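Local coordinates for protein L-ornithine N(5)-monooxygenase (Pseudomonas aeruginosa, PDB 3S5W) that hydroxylates the side-chain nitrogen of L-ornithine with FAD, NADPH and molecular oxygen, the first step toward the hydroxamate groups of the siderophore pyoverdin, at residues L45-L59 and A436-K448. Sequence-based numbering, arbitrary orientation.
With PO4 (phosphate ion), chain G.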
loop_
_atom_site.group_PDB
_atom_site.type_symbol
_atom_site.label_atom_id
_atom_site.label_comp_id
_atom_site.label_asym_id
_atom_site.label_seq_id
_atom_site.Cartn_x
_atom_site.Cartn_y
_atom_site.Cartn_z
ATOM N N LEU A 45 -7.766 8.594 -10.149
ATOM C CA LEU A 45 -8.279 8.357 -11.497
ATOM C C LEU A 45 -9.730 8.887 -11.716
ATOM O O LEU A 45 -9.993 9.520 -12.745
ATOM C CB LEU A 45 -8.178 6.875 -11.850
ATOM C CG LEU A 45 -8.702 6.470 -13.243
ATOM C CD1 LEU A 45 -7.911 7.207 -14.333
ATOM C CD2 LEU A 45 -8.493 4.972 -13.362
ATOM N N ALA A 46 -10.633 8.659 -10.765
ATOM C CA ALA A 46 -12.011 9.169 -10.832
ATOM C C ALA A 46 -12.023 10.703 -10.963
ATOM O O ALA A 46 -12.826 11.294 -11.737
ATOM C CB ALA A 46 -12.803 8.746 -9.563
ATOM N N ILE A 47 -11.139 11.354 -10.206
ATOM C CA ILE A 47 -10.986 12.812 -10.312
ATOM C C ILE A 47 -10.526 13.231 -11.705
ATOM O O ILE A 47 -11.090 14.165 -12.308
ATOM C CB ILE A 47 -9.983 13.373 -9.264
ATOM C CG1 ILE A 47 -10.478 13.097 -7.854
ATOM C CG2 ILE A 47 -9.728 14.869 -9.493
ATOM C CD1 ILE A 47 -9.383 13.273 -6.773
ATOM N N ALA A 48 -9.499 12.561 -12.219
ATOM C CA ALA A 48 -8.947 12.942 -13.516
ATOM C C ALA A 48 -9.979 12.702 -14.646
ATOM O O ALA A 48 -10.075 13.506 -15.600
ATOM C CB ALA A 48 -7.688 12.189 -13.784
ATOM N N LEU A 49 -10.752 11.626 -14.508
ATOM C CA LEU A 49 -11.869 11.332 -15.443
ATOM C C LEU A 49 -12.919 12.419 -15.411
ATOM O O LEU A 49 -13.357 12.878 -16.474
ATOM C CB LEU A 49 -12.518 9.966 -15.163
ATOM C CG LEU A 49 -11.671 8.731 -15.453
ATOM C CD1 LEU A 49 -12.305 7.473 -14.855
ATOM C CD2 LEU A 49 -11.373 8.581 -16.929
ATOM N N GLN A 50 -13.298 12.848 -14.204
ATOM C CA GLN A 50 -14.251 13.954 -14.014
ATOM C C GLN A 50 -13.782 15.289 -14.633
ATOM O O GLN A 50 -14.612 16.039 -15.189
ATOM C CB GLN A 50 -14.640 14.125 -12.534
ATOM C CG GLN A 50 -15.486 15.367 -12.257
ATOM C CD GLN A 50 -15.919 15.487 -10.812
ATOM O OE1 GLN A 50 -17.049 15.139 -10.462
ATOM N NE2 GLN A 50 -15.025 15.972 -9.961
ATOM N N GLU A 51 -12.469 15.583 -14.548
ATOM C CA GLU A 51 -11.896 16.785 -15.199
ATOM C C GLU A 51 -11.991 16.765 -16.714
ATOM O O GLU A 51 -12.147 17.812 -17.333
ATOM C CB GLU A 51 -10.416 17.016 -14.815
ATOM C CG GLU A 51 -10.208 17.217 -13.306
ATOM C CD GLU A 51 -8.746 17.554 -12.891
ATOM O OE1 GLU A 51 -7.819 17.478 -13.739
ATOM O OE2 GLU A 51 -8.547 17.899 -11.695
ATOM N N ARG A 52 -11.877 15.579 -17.299
ATOM C CA ARG A 52 -11.924 15.409 -18.743
ATOM C C ARG A 52 -13.348 15.384 -19.319
ATOM O O ARG A 52 -13.525 15.613 -20.517
ATOM C CB ARG A 52 -11.197 14.131 -19.141
ATOM C CG ARG A 52 -9.695 14.153 -18.946
ATOM C CD ARG A 52 -9.062 12.863 -19.417
ATOM N NE ARG A 52 -7.592 12.881 -19.340
ATOM C CZ ARG A 52 -6.770 13.404 -20.252
ATOM N NH1 ARG A 52 -7.249 13.973 -21.346
ATOM N NH2 ARG A 52 -5.449 13.348 -20.077
ATOM N N ALA A 53 -14.336 15.126 -18.458
ATOM C CA ALA A 53 -15.724 14.875 -18.847
ATOM C C ALA A 53 -16.370 16.011 -19.645
ATOM O O ALA A 53 -16.995 15.746 -20.673
ATOM C CB ALA A 53 -16.581 14.509 -17.627
ATOM N N GLN A 54 -16.213 17.262 -19.204
ATOM C CA GLN A 54 -16.814 18.385 -19.949
ATOM C C GLN A 54 -16.309 18.469 -21.394
ATOM O O GLN A 54 -17.113 18.483 -22.329
ATOM C CB GLN A 54 -16.663 19.723 -19.225
ATOM C CG GLN A 54 -17.966 20.556 -19.286
ATOM C CD GLN A 54 -17.733 22.056 -19.351
ATOM O OE1 GLN A 54 -16.591 22.531 -19.328
ATOM N NE2 GLN A 54 -18.824 22.816 -19.431
ATOM N N ALA A 55 -14.993 18.454 -21.582
ATOM C CA ALA A 55 -14.429 18.575 -22.920
ATOM C C ALA A 55 -14.528 17.309 -23.773
ATOM O O ALA A 55 -14.600 17.412 -24.993
ATOM C CB ALA A 55 -12.996 19.063 -22.862
ATOM N N GLN A 56 -14.519 16.127 -23.150
ATOM C CA GLN A 56 -14.455 14.857 -23.902
ATOM C C GLN A 56 -15.650 13.911 -23.699
ATOM O O GLN A 56 -15.658 12.818 -24.255
ATOM C CB GLN A 56 -13.142 14.116 -23.606
ATOM C CG GLN A 56 -11.888 14.918 -23.879
ATOM C CD GLN A 56 -10.612 14.245 -23.377
ATOM O OE1 GLN A 56 -10.065 14.632 -22.335
ATOM N NE2 GLN A 56 -10.134 13.250 -24.106
ATOM N N GLY A 57 -16.643 14.326 -22.918
ATOM C CA GLY A 57 -17.834 13.519 -22.618
ATOM C C GLY A 57 -17.702 12.649 -21.374
ATOM O O GLY A 57 -16.674 12.010 -21.176
ATOM N N ALA A 58 -18.727 12.629 -20.528
ATOM C CA ALA A 58 -18.724 11.791 -19.325
ATOM C C ALA A 58 -18.733 10.323 -19.725
ATOM O O ALA A 58 -19.449 9.943 -20.655
ATOM C CB ALA A 58 -19.914 12.103 -18.448
ATOM N N LEU A 59 -17.928 9.503 -19.053
ATOM C CA LEU A 59 -17.927 8.051 -19.292
ATOM C C LEU A 59 -18.798 7.344 -18.268
ATOM O O LEU A 59 -19.148 7.927 -17.243
ATOM C CB LEU A 59 -16.505 7.471 -19.278
ATOM C CG LEU A 59 -15.523 7.892 -20.375
ATOM C CD1 LEU A 59 -14.139 7.354 -20.081
ATOM C CD2 LEU A 59 -15.971 7.462 -21.780
ATOM N N ALA A 436 -2.896 9.473 -12.989
ATOM C CA ALA A 436 -4.327 9.563 -13.249
ATOM C C ALA A 436 -4.592 10.280 -14.582
ATOM O O ALA A 436 -5.453 9.855 -15.363
ATOM C CB ALA A 436 -5.025 10.306 -12.118
ATOM N N GLU A 437 -3.865 11.371 -14.824
ATOM C CA GLU A 437 -4.000 12.119 -16.078
ATOM C C GLU A 437 -3.550 11.242 -17.250
ATOM O O GLU A 437 -4.160 11.261 -18.325
ATOM C CB GLU A 437 -3.152 13.383 -16.043
ATOM C CG GLU A 437 -3.186 14.178 -17.349
ATOM C CD GLU A 437 -2.742 15.614 -17.153
ATOM O OE1 GLU A 437 -1.576 15.823 -16.769
ATOM O OE2 GLU A 437 -3.567 16.529 -17.378
ATOM N N GLU A 438 -2.508 10.450 -17.036
ATOM C CA GLU A 438 -1.983 9.602 -18.104
ATOM C C GLU A 438 -2.918 8.420 -18.456
ATOM O O GLU A 438 -3.191 8.165 -19.644
ATOM C CB GLU A 438 -0.589 9.106 -17.764
ATOM C CG GLU A 438 0.468 10.248 -17.769
ATOM C CD GLU A 438 1.838 9.796 -17.259
ATOM O OE1 GLU A 438 1.937 8.686 -16.692
ATOM O OE2 GLU A 438 2.818 10.559 -17.414
ATOM N N ILE A 439 -3.411 7.723 -17.437
ATOM C CA ILE A 439 -4.354 6.617 -17.665
ATOM C C ILE A 439 -5.690 7.137 -18.223
ATOM O O ILE A 439 -6.230 6.550 -19.166
ATOM C CB ILE A 439 -4.569 5.787 -16.399
ATOM C CG1 ILE A 439 -3.259 5.113 -15.980
ATOM C CG2 ILE A 439 -5.679 4.743 -16.626
ATOM C CD1 ILE A 439 -3.322 4.432 -14.646
ATOM N N SER A 440 -6.214 8.232 -17.660
ATOM C CA SER A 440 -7.482 8.773 -18.136
ATOM C C SER A 440 -7.380 9.241 -19.614
ATOM O O SER A 440 -8.302 8.985 -20.399
ATOM C CB SER A 440 -8.068 9.845 -17.213
ATOM O OG SER A 440 -7.260 10.997 -17.202
ATOM N N GLY A 441 -6.259 9.866 -19.973
ATOM C CA GLY A 441 -5.962 10.251 -21.368
ATOM C C GLY A 441 -5.922 9.058 -22.313
ATOM O O GLY A 441 -6.543 9.070 -23.393
ATOM N N SER A 442 -5.173 8.039 -21.928
ATOM C CA SER A 442 -5.069 6.828 -22.722
ATOM C C SER A 442 -6.458 6.170 -22.901
ATOM O O SER A 442 -6.799 5.720 -23.998
ATOM C CB SER A 442 -4.111 5.862 -22.053
ATOM O OG SER A 442 -4.082 4.609 -22.717
ATOM N N LEU A 443 -7.231 6.100 -21.819
ATOM C CA LEU A 443 -8.551 5.471 -21.839
ATOM C C LEU A 443 -9.483 6.161 -22.820
ATOM O O LEU A 443 -10.129 5.474 -23.629
ATOM C CB LEU A 443 -9.176 5.434 -20.443
ATOM C CG LEU A 443 -10.588 4.852 -20.314
ATOM C CD1 LEU A 443 -10.620 3.388 -20.759
ATOM C CD2 LEU A 443 -11.099 4.971 -18.894
ATOM N N TYR A 444 -9.552 7.498 -22.756
ATOM C CA TYR A 444 -10.361 8.265 -23.719
ATOM C C TYR A 444 -9.887 8.030 -25.148
ATOM O O TYR A 444 -10.712 7.864 -26.042
ATOM C CB TYR A 444 -10.372 9.767 -23.421
ATOM C CG TYR A 444 -11.461 10.213 -22.476
ATOM C CD1 TYR A 444 -12.762 10.463 -22.940
ATOM C CD2 TYR A 444 -11.197 10.396 -21.125
ATOM C CE1 TYR A 444 -13.760 10.886 -22.077
ATOM C CE2 TYR A 444 -12.182 10.807 -20.249
ATOM C CZ TYR A 444 -13.465 11.057 -20.722
ATOM O OH TYR A 444 -14.432 11.475 -19.843
ATOM N N GLN A 445 -8.574 8.011 -25.355
ATOM C CA GLN A 445 -8.000 7.730 -26.670
ATOM C C GLN A 445 -8.413 6.338 -27.171
ATOM O O GLN A 445 -8.761 6.179 -28.345
ATOM C CB GLN A 445 -6.471 7.895 -26.640
ATOM C CG GLN A 445 -5.728 7.672 -27.979
ATOM C CD GLN A 445 -6.222 8.574 -29.131
ATOM O OE1 GLN A 445 -6.511 9.763 -28.941
ATOM N NE2 GLN A 445 -6.323 7.997 -30.327
ATOM N N HIS A 446 -8.386 5.341 -26.286
ATOM C CA HIS A 446 -8.813 3.994 -26.646
ATOM C C HIS A 446 -10.317 3.897 -26.954
ATOM O O HIS A 446 -10.708 3.232 -27.915
ATOM C CB HIS A 446 -8.438 2.982 -25.563
ATOM C CG HIS A 446 -9.109 1.653 -25.731
ATOM N ND1 HIS A 446 -8.639 0.688 -26.595
ATOM C CD2 HIS A 446 -10.227 1.137 -25.165
ATOM C CE1 HIS A 446 -9.433 -0.368 -26.548
ATOM N NE2 HIS A 446 -10.404 -0.122 -25.688
ATOM N N LEU A 447 -11.139 4.543 -26.133
ATOM C CA LEU A 447 -12.597 4.500 -26.280
ATOM C C LEU A 447 -13.162 5.396 -27.401
ATOM O O LEU A 447 -14.316 5.224 -27.794
ATOM C CB LEU A 447 -13.288 4.801 -24.947
ATOM C CG LEU A 447 -13.104 3.798 -23.793
ATOM C CD1 LEU A 447 -13.745 4.322 -22.515
ATOM C CD2 LEU A 447 -13.663 2.420 -24.133
ATOM N N LYS A 448 -12.355 6.339 -27.903
ATOM C CA LYS A 448 -12.735 7.200 -29.042
ATOM C C LYS A 448 -13.090 6.382 -30.293
ATOM O O LYS A 448 -12.260 5.629 -30.800
ATOM C CB LYS A 448 -11.615 8.191 -29.382
ATOM C CG LYS A 448 -12.021 9.236 -30.403
ATOM C CD LYS A 448 -10.904 10.217 -30.660
ATOM C CE LYS A 448 -11.406 11.395 -31.469
ATOM N NZ LYS A 448 -10.353 12.436 -31.576
HETATM P P PO4 G . -6.303 -0.002 -29.167
HETATM O O1 PO4 G . -6.468 1.135 -28.173
HETATM O O2 PO4 G . -7.081 -1.213 -28.685
HETATM O O3 PO4 G . -6.820 0.451 -30.511
HETATM O O4 PO4 G . -4.841 -0.373 -29.314
HETATM O O HOH W 1 -7.175 14.163 -16.508
HETATM O O HOH W 2 -7.698 11.481 -24.166
HETATM O O HOH W 3 -15.818 10.450 -17.418
#
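Ala-436 meets Ala-48 methyl to methyl, CB to CB 3.7 Å. The helix segments 45-56 and 436-447 approach to 8.4 Å between axes, at a crossing angle of -54°. At the next residue, Glu-437 O accepts from Arg-52 NH2 (3.0 Å), which lies one turn beyond Ala-48, and, from the other face of its plane, from the helical amide of Gly-441. Ser-440 OG takes the NE hydrogen of Arg-52 close to the guanidinium plane (2.9 Å) and donates its own to Ala-436 O; chi1 of 67° turns the hydroxyl back to that carbonyl. Gly-441 lies against one face of the guanidinium, its CA 3.4 Å from Arg-52 CZ, while Gln-56 OE1 holds NH1 in plane, so bonds at three nitrogens fix the group's rotation. Both helices pack on the parallel strands of the FAD-binding Rossmann-type domain: helix 40-56 follows the first strand, 30-36, and the C-terminal helix lies beside it, Leu-443 and Leu-49 both touching Leu-33. Tyr-444 then reaches across as a knob among Leu-49, Arg-52, Ala-53 and Gln-56. Leu-59 CD1 makes a CH-pi contact over one face of the Tyr-444 ring, 4.0 Å from its centroid, and the Gln-56 amide lies over the opposite one. At the ring edge, Tyr-444 OH donates to Gly-57 O (2.7 Å), tying down the turn after the helix. Leu-447 CD1 finally packs against both methyls of Leu-59.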